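PDB 4V33: polysaccharide deacetylase-like protein from Bacillus anthracis, which is a putative zinc-binding polysaccharide deacetylase, one of a pair that appears to be required for osmotic stability and maintenance of cell shape. Local coordinates for residues A[49-54]-A[136-141]; A[73-78]-A[119-124]; A[170-175]-A[350-355]; A[234-239]-A[285-290]. One frame throughout, in Å; residues are numbered along the deposited sequence.

Contact 1: A[49-54]-A[136-141]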
loop_
_atom_site.group_PDB
_atom_site.type_symbol
_atom_site.label_atom_id
_atom_site.label_comp_id
_atom_site.label_asym_id
_atom_site.label_seq_id
_atom_site.Cartn_x
_atom_site.Cartn_y
_atom_site.Cartn_z
ATOM N N ILE A 49 -16.803 19.885 11.049
ATOM C CA ILE A 49 -17.250 18.506 11.066
ATOM C C ILE A 49 -16.392 17.729 12.053
ATOM O O ILE A 49 -15.166 17.831 12.031
ATOM C CB ILE A 49 -17.108 17.869 9.677
ATOM C CG1 ILE A 49 -18.042 18.561 8.680
ATOM C CG2 ILE A 49 -17.385 16.370 9.743
ATOM C CD1 ILE A 49 -17.753 18.213 7.236
ATOM N N SER A 50 -17.037 16.973 12.933
ATOM C CA SER A 50 -16.311 16.042 13.794
ATOM C C SER A 50 -17.037 14.708 13.813
ATOM O O SER A 50 -18.127 14.571 13.258
ATOM C CB SER A 50 -16.172 16.593 15.211
ATOM O OG SER A 50 -17.441 16.754 15.817
ATOM N N TYR A 51 -16.422 13.714 14.440
ATOM C CA TYR A 51 -17.049 12.409 14.573
ATOM C C TYR A 51 -16.507 11.693 15.796
ATOM O O TYR A 51 -15.414 12.004 16.278
ATOM C CB TYR A 51 -16.842 11.560 13.311
ATOM C CG TYR A 51 -15.426 11.552 12.787
ATOM C CD1 TYR A 51 -14.501 10.629 13.249
ATOM C CD2 TYR A 51 -15.016 12.462 11.818
ATOM C CE1 TYR A 51 -13.201 10.614 12.773
ATOM C CE2 TYR A 51 -13.718 12.456 11.335
ATOM C CZ TYR A 51 -12.817 11.528 11.815
ATOM O OH TYR A 51 -11.524 11.509 11.344
ATOM N N ASN A 52 -17.282 10.748 16.316
ATOM C CA ASN A 52 -16.817 9.943 17.435
ATOM C C ASN A 52 -15.542 9.205 17.041
ATOM O O ASN A 52 -15.437 8.704 15.924
ATOM C CB ASN A 52 -17.897 8.956 17.878
ATOM C CG ASN A 52 -19.154 9.648 18.360
ATOM O OD1 ASN A 52 -19.143 10.840 18.661
ATOM N ND2 ASN A 52 -20.247 8.899 18.440
ATOM N N PRO A 53 -14.559 9.154 17.952
ATOM C CA PRO A 53 -13.261 8.542 17.650
ATOM C C PRO A 53 -13.386 7.128 17.094
ATOM O O PRO A 53 -14.241 6.358 17.534
ATOM C CB PRO A 53 -12.573 8.503 19.015
ATOM C CG PRO A 53 -13.161 9.647 19.754
ATOM C CD PRO A 53 -14.597 9.731 19.307
ATOM N N ILE A 54 -12.543 6.800 16.124
ATOM C CA ILE A 54 -12.511 5.458 15.570
ATOM C C ILE A 54 -11.107 4.892 15.653
ATOM O O ILE A 54 -10.145 5.628 15.877
ATOM C CB ILE A 54 -12.977 5.430 14.104
ATOM C CG1 ILE A 54 -12.162 6.415 13.263
ATOM C CG2 ILE A 54 -14.463 5.733 14.021
ATOM C CD1 ILE A 54 -12.439 6.326 11.767
ATOM N N SER A 136 -14.573 17.798 4.999
ATOM C CA SER A 136 -13.639 17.013 5.790
ATOM C C SER A 136 -13.553 15.619 5.190
ATOM O O SER A 136 -13.988 15.387 4.061
ATOM C CB SER A 136 -14.096 16.939 7.249
ATOM O OG SER A 136 -13.062 16.428 8.089
ATOM N N ALA A 137 -12.975 14.703 5.954
ATOM C CA ALA A 137 -12.860 13.322 5.539
ATOM C C ALA A 137 -12.785 12.436 6.770
ATOM O O ALA A 137 -12.435 12.892 7.866
ATOM C CB ALA A 137 -11.632 13.121 4.659
ATOM N N ILE A 138 -13.140 11.174 6.579
ATOM C CA ILE A 138 -12.979 10.163 7.611
ATOM C C ILE A 138 -12.379 8.924 6.964
ATOM O O ILE A 138 -12.752 8.551 5.853
ATOM C CB ILE A 138 -14.317 9.822 8.290
ATOM C CG1 ILE A 138 -14.105 8.779 9.389
ATOM C CG2 ILE A 138 -15.357 9.355 7.270
ATOM C CD1 ILE A 138 -15.301 8.605 10.287
ATOM N N THR A 139 -11.429 8.297 7.650
ATOM C CA THR A 139 -10.751 7.141 7.081
ATOM C C THR A 139 -10.911 5.891 7.935
ATOM O O THR A 139 -10.509 5.861 9.099
ATOM C CB THR A 139 -9.252 7.418 6.862
ATOM O OG1 THR A 139 -9.098 8.502 5.936
ATOM C CG2 THR A 139 -8.563 6.171 6.304
ATOM N N PHE A 140 -11.519 4.867 7.343
ATOM C CA PHE A 140 -11.574 3.540 7.938
ATOM C C PHE A 140 -10.442 2.717 7.334
ATOM O O PHE A 140 -10.516 2.299 6.180
ATOM C CB PHE A 140 -12.946 2.896 7.673
ATOM C CG PHE A 140 -14.072 3.577 8.407
ATOM C CD1 PHE A 140 -14.714 4.671 7.857
ATOM C CD2 PHE A 140 -14.453 3.143 9.665
ATOM C CE1 PHE A 140 -15.731 5.309 8.544
ATOM C CE2 PHE A 140 -15.469 3.778 10.355
ATOM C CZ PHE A 140 -16.108 4.863 9.793
ATOM N N GLU A 141 -9.386 2.513 8.117
ATOM C CA GLU A 141 -8.141 1.937 7.603
ATOM C C GLU A 141 -8.340 0.648 6.827
ATOM O O GLU A 141 -9.020 -0.269 7.289
ATOM C CB GLU A 141 -7.143 1.689 8.739
ATOM C CG GLU A 141 -6.592 2.951 9.379
ATOM C CD GLU A 141 -5.762 3.794 8.421
ATOM O OE1 GLU A 141 -5.275 3.254 7.409
ATOM O OE2 GLU A 141 -5.601 5.009 8.685
HETATM O O HOH W 1 -13.540 15.991 10.701
HETATM O O HOH W 2 -10.252 9.663 9.907
#

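Contact 2: A[73-78]-A[119-124]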
loop_
_atom_site.group_PDB
_atom_site.type_symbol
_atom_site.label_atom_id
_atom_site.label_comp_id
_atom_site.label_asym_id
_atom_site.label_seq_id
_atom_site.Cartn_x
_atom_site.Cartn_y
_atom_site.Cartn_z
ATOM N N THR A 73 -32.142 24.526 9.594
ATOM C CA THR A 73 -33.112 23.492 9.928
ATOM C C THR A 73 -32.549 22.115 9.608
ATOM O O THR A 73 -33.008 21.107 10.144
ATOM C CB THR A 73 -34.438 23.677 9.172
ATOM O OG1 THR A 73 -34.184 23.758 7.764
ATOM C CG2 THR A 73 -35.136 24.945 9.629
ATOM N N GLU A 74 -31.531 22.075 8.753
ATOM C CA GLU A 74 -31.030 20.811 8.237
ATOM C C GLU A 74 -29.584 20.951 7.788
ATOM O O GLU A 74 -29.164 22.020 7.352
ATOM C CB GLU A 74 -31.915 20.395 7.050
ATOM C CG GLU A 74 -31.521 19.123 6.320
ATOM C CD GLU A 74 -32.377 18.887 5.084
ATOM O OE1 GLU A 74 -33.262 19.729 4.799
ATOM O OE2 GLU A 74 -32.166 17.861 4.399
ATOM N N VAL A 75 -28.823 19.869 7.905
ATOM C CA VAL A 75 -27.502 19.784 7.297
ATOM C C VAL A 75 -27.518 18.601 6.346
ATOM O O VAL A 75 -28.004 17.526 6.694
ATOM C CB VAL A 75 -26.390 19.590 8.354
ATOM C CG1 VAL A 75 -25.070 19.192 7.694
ATOM C CG2 VAL A 75 -26.218 20.865 9.175
ATOM N N GLN A 76 -27.015 18.799 5.134
ATOM C CA GLN A 76 -26.871 17.680 4.208
ATOM C C GLN A 76 -25.411 17.356 4.020
ATOM O O GLN A 76 -24.614 18.236 3.699
ATOM C CB GLN A 76 -27.521 17.997 2.861
ATOM C CG GLN A 76 -29.010 18.278 2.986
ATOM C CD GLN A 76 -29.722 18.354 1.649
ATOM O OE1 GLN A 76 -29.091 18.394 0.592
ATOM N NE2 GLN A 76 -31.043 18.382 1.694
ATOM N N TYR A 77 -25.067 16.088 4.228
ATOM C CA TYR A 77 -23.693 15.628 4.092
ATOM C C TYR A 77 -23.536 14.850 2.800
ATOM O O TYR A 77 -24.095 13.760 2.657
ATOM C CB TYR A 77 -23.318 14.699 5.251
ATOM C CG TYR A 77 -23.408 15.301 6.635
ATOM C CD1 TYR A 77 -22.324 15.957 7.195
ATOM C CD2 TYR A 77 -24.564 15.175 7.394
ATOM C CE1 TYR A 77 -22.387 16.495 8.478
ATOM C CE2 TYR A 77 -24.639 15.708 8.685
ATOM C CZ TYR A 77 -23.543 16.366 9.215
ATOM O OH TYR A 77 -23.595 16.898 10.488
ATOM N N LYS A 78 -22.780 15.405 1.859
ATOM C CA LYS A 78 -22.477 14.690 0.630
ATOM C C LYS A 78 -21.231 13.859 0.896
ATOM O O LYS A 78 -20.192 14.397 1.281
ATOM C CB LYS A 78 -22.222 15.651 -0.531
ATOM C CG LYS A 78 -21.922 14.928 -1.847
ATOM C CD LYS A 78 -21.447 15.887 -2.933
ATOM C CE LYS A 78 -22.558 16.819 -3.361
ATOM N NZ LYS A 78 -22.138 17.690 -4.509
ATOM N N ILE A 119 -16.316 14.184 2.838
ATOM C CA ILE A 119 -17.572 14.708 3.355
ATOM C C ILE A 119 -17.667 16.199 3.032
ATOM O O ILE A 119 -16.790 16.972 3.408
ATOM C CB ILE A 119 -17.672 14.535 4.893
ATOM C CG1 ILE A 119 -17.441 13.073 5.296
ATOM C CG2 ILE A 119 -19.030 15.042 5.402
ATOM C CD1 ILE A 119 -17.205 12.872 6.793
ATOM N N GLU A 120 -18.725 16.595 2.326
ATOM C CA GLU A 120 -19.013 18.009 2.092
ATOM C C GLU A 120 -20.354 18.324 2.715
ATOM O O GLU A 120 -21.364 17.720 2.351
ATOM C CB GLU A 120 -19.119 18.331 0.605
ATOM C CG GLU A 120 -17.873 18.167 -0.221
ATOM C CD GLU A 120 -18.104 18.621 -1.660
ATOM O OE1 GLU A 120 -19.278 18.875 -2.030
ATOM O OE2 GLU A 120 -17.120 18.733 -2.415
ATOM N N ALA A 121 -20.374 19.284 3.630
ATOM C CA ALA A 121 -21.611 19.642 4.311
ATOM C C ALA A 121 -22.165 20.970 3.826
ATOM O O ALA A 121 -21.425 21.935 3.656
ATOM C CB ALA A 121 -21.385 19.699 5.804
ATOM N N ILE A 122 -23.475 21.001 3.601
ATOM C CA ILE A 122 -24.192 22.242 3.347
ATOM C C ILE A 122 -25.329 22.355 4.341
ATOM O O ILE A 122 -25.783 21.353 4.888
ATOM C CB ILE A 122 -24.758 22.330 1.902
ATOM C CG1 ILE A 122 -25.884 21.313 1.678
ATOM C CG2 ILE A 122 -23.641 22.193 0.875
ATOM C CD1 ILE A 122 -26.526 21.408 0.299
ATOM N N GLY A 123 -25.765 23.584 4.601
ATOM C CA GLY A 123 -26.883 23.801 5.493
ATOM C C GLY A 123 -28.106 24.236 4.712
ATOM O O GLY A 123 -27.982 24.816 3.631
ATOM N N ILE A 124 -29.286 23.948 5.254
ATOM C CA ILE A 124 -30.537 24.400 4.653
ATOM C C ILE A 124 -31.282 25.266 5.656
ATOM O O ILE A 124 -31.496 24.844 6.795
ATOM C CB ILE A 124 -31.456 23.216 4.287
ATOM C CG1 ILE A 124 -30.658 22.066 3.661
ATOM C CG2 ILE A 124 -32.606 23.689 3.382
ATOM C CD1 ILE A 124 -30.020 22.408 2.341
HETATM O O HOH W 3 -20.038 19.265 -4.588
#

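Contact 3: A[170-175]-A[350-355]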
loop_
_atom_site.group_PDB
_atom_site.type_symbol
_atom_site.label_atom_id
_atom_site.label_comp_id
_atom_site.label_asym_id
_atom_site.label_seq_id
_atom_site.Cartn_x
_atom_site.Cartn_y
_atom_site.Cartn_z
ATOM N N PHE A 170 2.988 -17.106 -12.036
ATOM C CA PHE A 170 3.072 -15.689 -11.706
ATOM C C PHE A 170 2.077 -14.892 -12.548
ATOM O O PHE A 170 1.359 -14.040 -12.029
ATOM C CB PHE A 170 4.491 -15.144 -11.914
ATOM C CG PHE A 170 4.597 -13.670 -11.662
ATOM C CD1 PHE A 170 4.480 -13.166 -10.369
ATOM C CD2 PHE A 170 4.758 -12.778 -12.717
ATOM C CE1 PHE A 170 4.541 -11.803 -10.123
ATOM C CE2 PHE A 170 4.830 -11.398 -12.480
ATOM C CZ PHE A 170 4.724 -10.912 -11.181
ATOM N N GLU A 171 2.020 -15.185 -13.843
ATOM C CA GLU A 171 1.075 -14.498 -14.711
ATOM C C GLU A 171 -0.361 -14.734 -14.259
ATOM O O GLU A 171 -1.173 -13.814 -14.279
ATOM C CB GLU A 171 1.265 -14.913 -16.175
ATOM C CG GLU A 171 0.320 -14.178 -17.120
ATOM C CD GLU A 171 0.662 -14.370 -18.580
ATOM O OE1 GLU A 171 1.821 -14.710 -18.897
ATOM O OE2 GLU A 171 -0.245 -14.176 -19.419
ATOM N N ALA A 172 -0.674 -15.963 -13.850
ATOM C CA ALA A 172 -2.035 -16.290 -13.433
ATOM C C ALA A 172 -2.403 -15.515 -12.170
ATOM O O ALA A 172 -3.544 -15.072 -12.020
ATOM C CB ALA A 172 -2.186 -17.792 -13.212
ATOM N N GLN A 173 -1.432 -15.351 -11.276
ATOM C CA GLN A 173 -1.636 -14.596 -10.040
ATOM C C GLN A 173 -1.843 -13.110 -10.327
ATOM O O GLN A 173 -2.764 -12.481 -9.786
ATOM C CB GLN A 173 -0.464 -14.834 -9.088
ATOM C CG GLN A 173 -0.456 -16.265 -8.547
ATOM C CD GLN A 173 0.909 -16.708 -8.037
ATOM O OE1 GLN A 173 1.785 -15.889 -7.753
ATOM N NE2 GLN A 173 1.090 -18.014 -7.917
ATOM N N MET A 174 -1.007 -12.554 -11.195
ATOM C CA MET A 174 -1.166 -11.155 -11.577
ATOM C C MET A 174 -2.471 -10.931 -12.341
ATOM O O MET A 174 -3.124 -9.895 -12.182
ATOM C CB MET A 174 0.034 -10.673 -12.385
ATOM C CG MET A 174 1.343 -10.697 -11.613
ATOM S SD MET A 174 1.393 -9.623 -10.143
ATOM C CE MET A 174 1.104 -10.808 -8.830
ATOM N N LYS A 175 -2.864 -11.907 -13.153
ATOM C CA LYS A 175 -4.124 -11.800 -13.882
ATOM C C LYS A 175 -5.292 -11.785 -12.904
ATOM O O LYS A 175 -6.300 -11.104 -13.137
ATOM C CB LYS A 175 -4.279 -12.955 -14.882
ATOM C CG LYS A 175 -5.535 -12.868 -15.735
ATOM C CD LYS A 175 -5.576 -13.985 -16.760
ATOM C CE LYS A 175 -6.737 -13.821 -17.741
ATOM N NZ LYS A 175 -8.067 -14.024 -17.102
ATOM N N THR A 350 1.905 -22.594 -4.516
ATOM C CA THR A 350 0.706 -21.767 -4.345
ATOM C C THR A 350 -0.157 -21.765 -5.597
ATOM O O THR A 350 0.329 -21.483 -6.677
ATOM C CB THR A 350 1.095 -20.327 -3.991
ATOM O OG1 THR A 350 1.767 -20.321 -2.719
ATOM C CG2 THR A 350 -0.152 -19.439 -3.903
ATOM N N THR A 351 -1.438 -22.093 -5.432
ATOM C CA THR A 351 -2.413 -22.046 -6.528
ATOM C C THR A 351 -3.040 -20.657 -6.569
ATOM O O THR A 351 -2.864 -19.859 -5.648
ATOM C CB THR A 351 -3.544 -23.063 -6.312
ATOM O OG1 THR A 351 -4.334 -22.676 -5.175
ATOM C CG2 THR A 351 -2.986 -24.467 -6.086
ATOM N N VAL A 352 -3.809 -20.374 -7.616
ATOM C CA VAL A 352 -4.485 -19.081 -7.678
ATOM C C VAL A 352 -5.519 -18.953 -6.559
ATOM O O VAL A 352 -5.706 -17.872 -5.994
ATOM C CB VAL A 352 -5.110 -18.824 -9.058
ATOM C CG1 VAL A 352 -5.858 -17.489 -9.073
ATOM C CG2 VAL A 352 -4.025 -18.798 -10.104
ATOM N N GLU A 353 -6.168 -20.064 -6.223
ATOM C CA GLU A 353 -7.133 -20.084 -5.134
ATOM C C GLU A 353 -6.462 -19.764 -3.789
ATOM O O GLU A 353 -6.984 -18.990 -2.989
ATOM C CB GLU A 353 -7.831 -21.444 -5.072
ATOM C CG GLU A 353 -8.735 -21.754 -6.279
ATOM C CD GLU A 353 -7.984 -22.112 -7.569
ATOM O OE1 GLU A 353 -6.825 -22.600 -7.535
ATOM O OE2 GLU A 353 -8.598 -21.928 -8.650
ATOM N N GLN A 354 -5.305 -20.367 -3.541
ATOM C CA GLN A 354 -4.570 -20.089 -2.309
ATOM C C GLN A 354 -4.077 -18.644 -2.278
ATOM O O GLN A 354 -4.119 -17.976 -1.238
ATOM C CB GLN A 354 -3.402 -21.064 -2.162
ATOM C CG GLN A 354 -3.841 -22.459 -1.780
ATOM C CD GLN A 354 -2.710 -23.462 -1.832
ATOM O OE1 GLN A 354 -1.849 -23.408 -2.716
ATOM N NE2 GLN A 354 -2.708 -24.403 -0.887
ATOM N N PHE A 355 -3.604 -18.176 -3.428
ATOM C CA PHE A 355 -3.180 -16.788 -3.605
ATOM C C PHE A 355 -4.329 -15.848 -3.239
ATOM O O PHE A 355 -4.177 -14.942 -2.398
ATOM C CB PHE A 355 -2.762 -16.600 -5.077
ATOM C CG PHE A 355 -2.393 -15.182 -5.455
ATOM C CD1 PHE A 355 -1.121 -14.685 -5.186
ATOM C CD2 PHE A 355 -3.301 -14.370 -6.125
ATOM C CE1 PHE A 355 -0.778 -13.385 -5.565
ATOM C CE2 PHE A 355 -2.958 -13.078 -6.501
ATOM C CZ PHE A 355 -1.697 -12.591 -6.215
HETATM O O HOH W 4 -0.573 -20.215 -9.019
HETATM O O HOH W 5 2.872 -20.430 -7.243
#

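Contact 4: A[234-239]-A[285-290]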
loop_
_atom_site.group_PDB
_atom_site.type_symbol
_atom_site.label_atom_id
_atom_site.label_comp_id
_atom_site.label_asym_id
_atom_site.label_seq_id
_atom_site.Cartn_x
_atom_site.Cartn_y
_atom_site.Cartn_z
ATOM N N MET A 234 16.734 -4.999 -4.053
ATOM C CA MET A 234 17.978 -5.423 -4.684
ATOM C C MET A 234 19.099 -5.616 -3.671
ATOM O O MET A 234 19.348 -4.733 -2.842
ATOM C CB MET A 234 18.403 -4.339 -5.686
ATOM C CG MET A 234 19.675 -4.644 -6.460
ATOM S SD MET A 234 19.307 -5.769 -7.821
ATOM C CE MET A 234 20.705 -6.897 -7.713
ATOM N N ILE A 235 19.774 -6.766 -3.722
ATOM C CA ILE A 235 21.033 -6.921 -2.993
ATOM C C ILE A 235 22.033 -6.059 -3.748
ATOM O O ILE A 235 22.434 -6.399 -4.857
ATOM C CB ILE A 235 21.492 -8.391 -2.937
ATOM C CG1 ILE A 235 20.487 -9.211 -2.121
ATOM C CG2 ILE A 235 22.890 -8.488 -2.291
ATOM C CD1 ILE A 235 20.657 -10.725 -2.300
ATOM N N VAL A 236 22.407 -4.911 -3.177
ATOM C CA VAL A 236 23.004 -3.862 -3.991
ATOM C C VAL A 236 24.373 -4.253 -4.564
ATOM O O VAL A 236 24.703 -3.922 -5.705
ATOM C CB VAL A 236 23.034 -2.515 -3.238
ATOM C CG1 VAL A 236 23.662 -1.425 -4.095
ATOM C CG2 VAL A 236 21.606 -2.112 -2.834
ATOM N N ASN A 237 25.160 -5.006 -3.804
ATOM C CA ASN A 237 26.464 -5.421 -4.315
ATOM C C ASN A 237 26.387 -6.406 -5.475
ATOM O O ASN A 237 27.391 -6.662 -6.139
ATOM C CB ASN A 237 27.341 -5.992 -3.198
ATOM C CG ASN A 237 27.850 -4.920 -2.268
ATOM O OD1 ASN A 237 27.446 -3.756 -2.361
ATOM N ND2 ASN A 237 28.751 -5.298 -1.365
ATOM N N ASN A 238 25.195 -6.948 -5.717
ATOM C CA ASN A 238 24.999 -7.910 -6.795
ATOM C C ASN A 238 24.592 -7.304 -8.130
ATOM O O ASN A 238 24.417 -8.034 -9.094
ATOM C CB ASN A 238 23.962 -8.964 -6.409
ATOM C CG ASN A 238 24.515 -9.998 -5.441
ATOM O OD1 ASN A 238 25.727 -10.130 -5.286
ATOM N ND2 ASN A 238 23.623 -10.752 -4.811
ATOM N N VAL A 239 24.424 -5.989 -8.196
ATOM C CA VAL A 239 24.119 -5.385 -9.488
ATOM C C VAL A 239 25.238 -5.738 -10.470
ATOM O O VAL A 239 26.424 -5.579 -10.157
ATOM C CB VAL A 239 23.931 -3.861 -9.388
ATOM C CG1 VAL A 239 23.691 -3.258 -10.771
ATOM C CG2 VAL A 239 22.768 -3.535 -8.457
ATOM N N LYS A 285 21.768 2.025 0.124
ATOM C CA LYS A 285 20.768 2.991 -0.331
ATOM C C LYS A 285 21.383 4.026 -1.269
ATOM O O LYS A 285 20.848 4.302 -2.343
ATOM C CB LYS A 285 20.139 3.692 0.874
ATOM C CG LYS A 285 19.351 4.947 0.535
ATOM C CD LYS A 285 18.858 5.624 1.798
ATOM C CE LYS A 285 18.255 6.987 1.488
ATOM N NZ LYS A 285 17.940 7.741 2.738
ATOM N N GLU A 286 22.514 4.595 -0.863
ATOM C CA GLU A 286 23.174 5.627 -1.661
ATOM C C GLU A 286 23.639 5.103 -3.021
ATOM O O GLU A 286 23.465 5.773 -4.040
ATOM C CB GLU A 286 24.347 6.238 -0.886
ATOM C CG GLU A 286 23.915 6.928 0.389
ATOM C CD GLU A 286 25.079 7.311 1.286
ATOM O OE1 GLU A 286 26.218 6.856 1.034
ATOM O OE2 GLU A 286 24.842 8.070 2.249
ATOM N N LYS A 287 24.238 3.914 -3.029
ATOM C CA LYS A 287 24.722 3.318 -4.267
ATOM C C LYS A 287 23.568 3.005 -5.223
ATOM O O LYS A 287 23.664 3.248 -6.427
ATOM C CB LYS A 287 25.502 2.039 -3.961
ATOM C CG LYS A 287 26.147 1.399 -5.178
ATOM C CD LYS A 287 26.958 0.173 -4.781
ATOM C CE LYS A 287 28.164 -0.015 -5.693
ATOM N NZ LYS A 287 28.715 -1.397 -5.577
ATOM N N LEU A 288 22.477 2.471 -4.685
ATOM C CA LEU A 288 21.329 2.132 -5.516
ATOM C C LEU A 288 20.681 3.379 -6.130
ATOM O O LEU A 288 20.285 3.361 -7.294
ATOM C CB LEU A 288 20.308 1.317 -4.716
ATOM C CG LEU A 288 19.127 0.752 -5.511
ATOM C CD1 LEU A 288 19.615 -0.163 -6.622
ATOM C CD2 LEU A 288 18.218 -0.007 -4.564
ATOM N N GLU A 289 20.607 4.463 -5.358
ATOM C CA GLU A 289 20.071 5.730 -5.855
ATOM C C GLU A 289 20.868 6.261 -7.042
ATOM O O GLU A 289 20.297 6.827 -7.973
ATOM C CB GLU A 289 20.031 6.782 -4.738
ATOM C CG GLU A 289 18.888 6.565 -3.761
ATOM C CD GLU A 289 18.818 7.608 -2.667
ATOM O OE1 GLU A 289 19.838 8.287 -2.412
ATOM O OE2 GLU A 289 17.738 7.749 -2.055
ATOM N N LYS A 290 22.186 6.080 -7.012
ATOM C CA LYS A 290 23.017 6.528 -8.124
ATOM C C LYS A 290 22.726 5.713 -9.381
ATOM O O LYS A 290 22.794 6.232 -10.496
ATOM C CB LYS A 290 24.503 6.446 -7.773
ATOM C CG LYS A 290 24.945 7.418 -6.695
ATOM C CD LYS A 290 26.466 7.470 -6.606
ATOM C CE LYS A 290 26.932 8.354 -5.458
ATOM N NZ LYS A 290 26.514 7.811 -4.135
HETATM O O HOH W 6 26.647 -2.383 -6.953
#

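Contact 1: A[49-54]-A[136-141]
Ile138 drives its CD1 methyl straight at the ring of Tyr51, and together with Ile54 these residues make the tight part of the contact. The methyl lies 3.8 Å from the ring centroid and 14° off the normal, a CH-pi contact over the middle of one face. A chi1 of 47°, with CG between the backbone N and the carbonyl carbon, swings the Tyr51 ring toward segment 136-141. Ile54 CD1 also packs on Ile138, 3.8 Å from Ile138 CG1, and comes within 3.3 Å of Thr139 O; the same methyl lies over a face of Phe140, towards the rim of the ring. Segments 49-54 and 136-141 belong to opposite sheets of a fibronectin type III beta-sandwich: strand 48-51 borders the three-stranded sheet, strand 130-140 the four-stranded one, and the two run nearly parallel, 18° apart. The looser side is bridged by water. One water links Ile49 O (2.8 Å) to Ser136 OG (2.7 Å), where Ile49 rests its CD1 and CB against Ser136 CB. A second water spans Tyr51 OH and Thr139 N, accepting from the Thr139 amide N at 2.9 Å, while the ring behind that hydroxyl remains against Ile138.

Contact 2: A[73-78]-A[119-124]
Tyr77 meets Ile119 and Ala121 on the inward face of the sheet. Ile119 CG2 reaches the ring edge near its plane, 3.9 Å from Tyr77 CD1, and Ala121 CB lies 4.1 Å from Tyr77 CD1. Val75 CG1 takes its place over one ring face, offset toward the rim; with CG1 anti to the backbone N (chi1 167°) it also touches Ala121 CB. Met65 of strand 60-66, in the facing sheet, closes over this patch, and Tyr77 OH bonds to Phe101 O. The backbone between the faces is a regular antiparallel ladder at the middle of the four-stranded sheet of the fibronectin type III sandwich. Gln76 with Ile122 and Lys78 with Glu120 are hydrogen-bonded pairs, each bonded both ways. At the far end a classic beta bulge interrupts it: Thr73 N donates to Ile124 O at 2.9 Å, whereas Glu74 N reaches that oxygen only weakly. On the outward face Ile124 CG1 lies alongside the Glu74 carboxylate, 3.7 Å from Glu74 OE1. Gln76 NE2 meets Glu74 OE2 at 3.0 Å from above the carboxylate plane, and Ser93 bonds to the same oxygen. At the polar edge, Lys78 NZ and Glu120 OE1 form a long salt bridge of 4.0 Å, filled in by a water that accepts from NZ at 2.6 Å and donates to OE1; Glu120 OE2 pairs with Lys86.

Contact 3: A[170-175]-A[350-355]
Gln173 spreads its aliphatic stem over the Phe355 ring, and this is the centre of the contact between helix 167-179 and the C-terminal helix 352-359. Gln173 CB stands above the ring centre, 3.7 Å from the centroid and 7° off the normal, a CH-pi contact; Gln173 CG follows over CG and CD1 of the ring. Gln173 CG stays beside the backbone N (chi1 -69°) and the chain runs on extended, which lays the amide over the CD1 side of the ring, the planes 18° apart. The backbone comes close too, with Gln173 O 3.3 Å from Phe355 CE2. Purely apolar touches flank this contact: Ala172 CB meets Val352 CG2 at 3.7 Å, and Met174 CE approaches Phe355 CZ at 4.2 Å. Leu147 and Tyr149 of strand 146-149 also touch Phe355, so the two helices pack together on the outside of the barrel-like parallel sheet of the deacetylase domain.

Between the two segments the polar links run through water. Gln173 NE2 donates at 3.0 Å to one water, which in turn donates to Thr350 O at 2.8 Å. A second water joins the same two atoms. Outside the segments, Tyr149 OH bonds to Gln173 OE1. Within segment 350-355, Thr351 OG1 accepts from Gln354 N, and Gln354 OE1 takes the Thr351 amide on a lone pair, a capping box. The chemistry implies that one glutamine does two jobs: its methylenes cover Phe355, while its buried amide has partners on both OE1 and NE2, which should restrain its rotation.

Contact 4: A[234-239]-A[285-290]
Val236 holds CG1 anti to the backbone N (chi1 180°) and Lys287 sends CG anti to its own N (chi1 -175°); these two torsions point Val236 CG1 and the Lys287 chain at each other, and the side chains slide past in opposite directions. The contact lies in the helical surround of the deacetylase's barrel-like parallel sheet: a 3-10 turn, 236-238, just after strand 230-234, leans on the flank of helix 277-292. Val236 begins the turn. Its CG1 lies 3.7 Å from Lys287 CD and touches CB and CG of that lysine as well, while its other methyl, CG2, crosses to Leu288 CB at 4.1 Å. Leu288 CD1 also approaches Met234 CB at 4.4 Å, a looser touch near the end of the strand, and Met261 of strand 259-263 packs on the leucine.

The segment 234-239 sits beside the metal site. Its backbone is hydrogen-bonded at Met234 with His264 and at Ile235 with Asp206, both zinc ligands, and the side chain of Met234 is about 10 Å from the zinc ion. The contact therefore lies close to the zinc site, although Val236 and Leu288 are not ligands themselves. Towards the surface the apolar contact gives out. The lysine chain bends at its third torsion (chi3 -148°), and the Lys287 and Asn237 side chains cross at about a right angle, with Asn237 OD1 4.2 Å from Lys287 NZ, beyond bonding range. A water joins Lys287 NZ to the backbone instead, donating to Val236 O at 2.8 Å and accepting from Lys287 NZ at 2.7 Å.

In the fold
From the N terminus, the chain enters at strand 48-51, and contact 1 closes the loop back to strand 130-140, the last strand of the fibronectin type III sandwich. Contact 2 nests inside that loop and lies within the four-stranded sheet; the two contacts touch through Ile119, which packs on Ile49 and Ile138. After strand 130-140 the chain passes into the deacetylase domain, where contacts 3 and 4 both follow contact 1 in series. Contact 3 closes a long loop from helix 167-179 to the C-terminal helix, and contact 4 nests within it, tying the turn after strand 230-234 to helix 277-292. Their centres are about 30 Å apart and they do not touch.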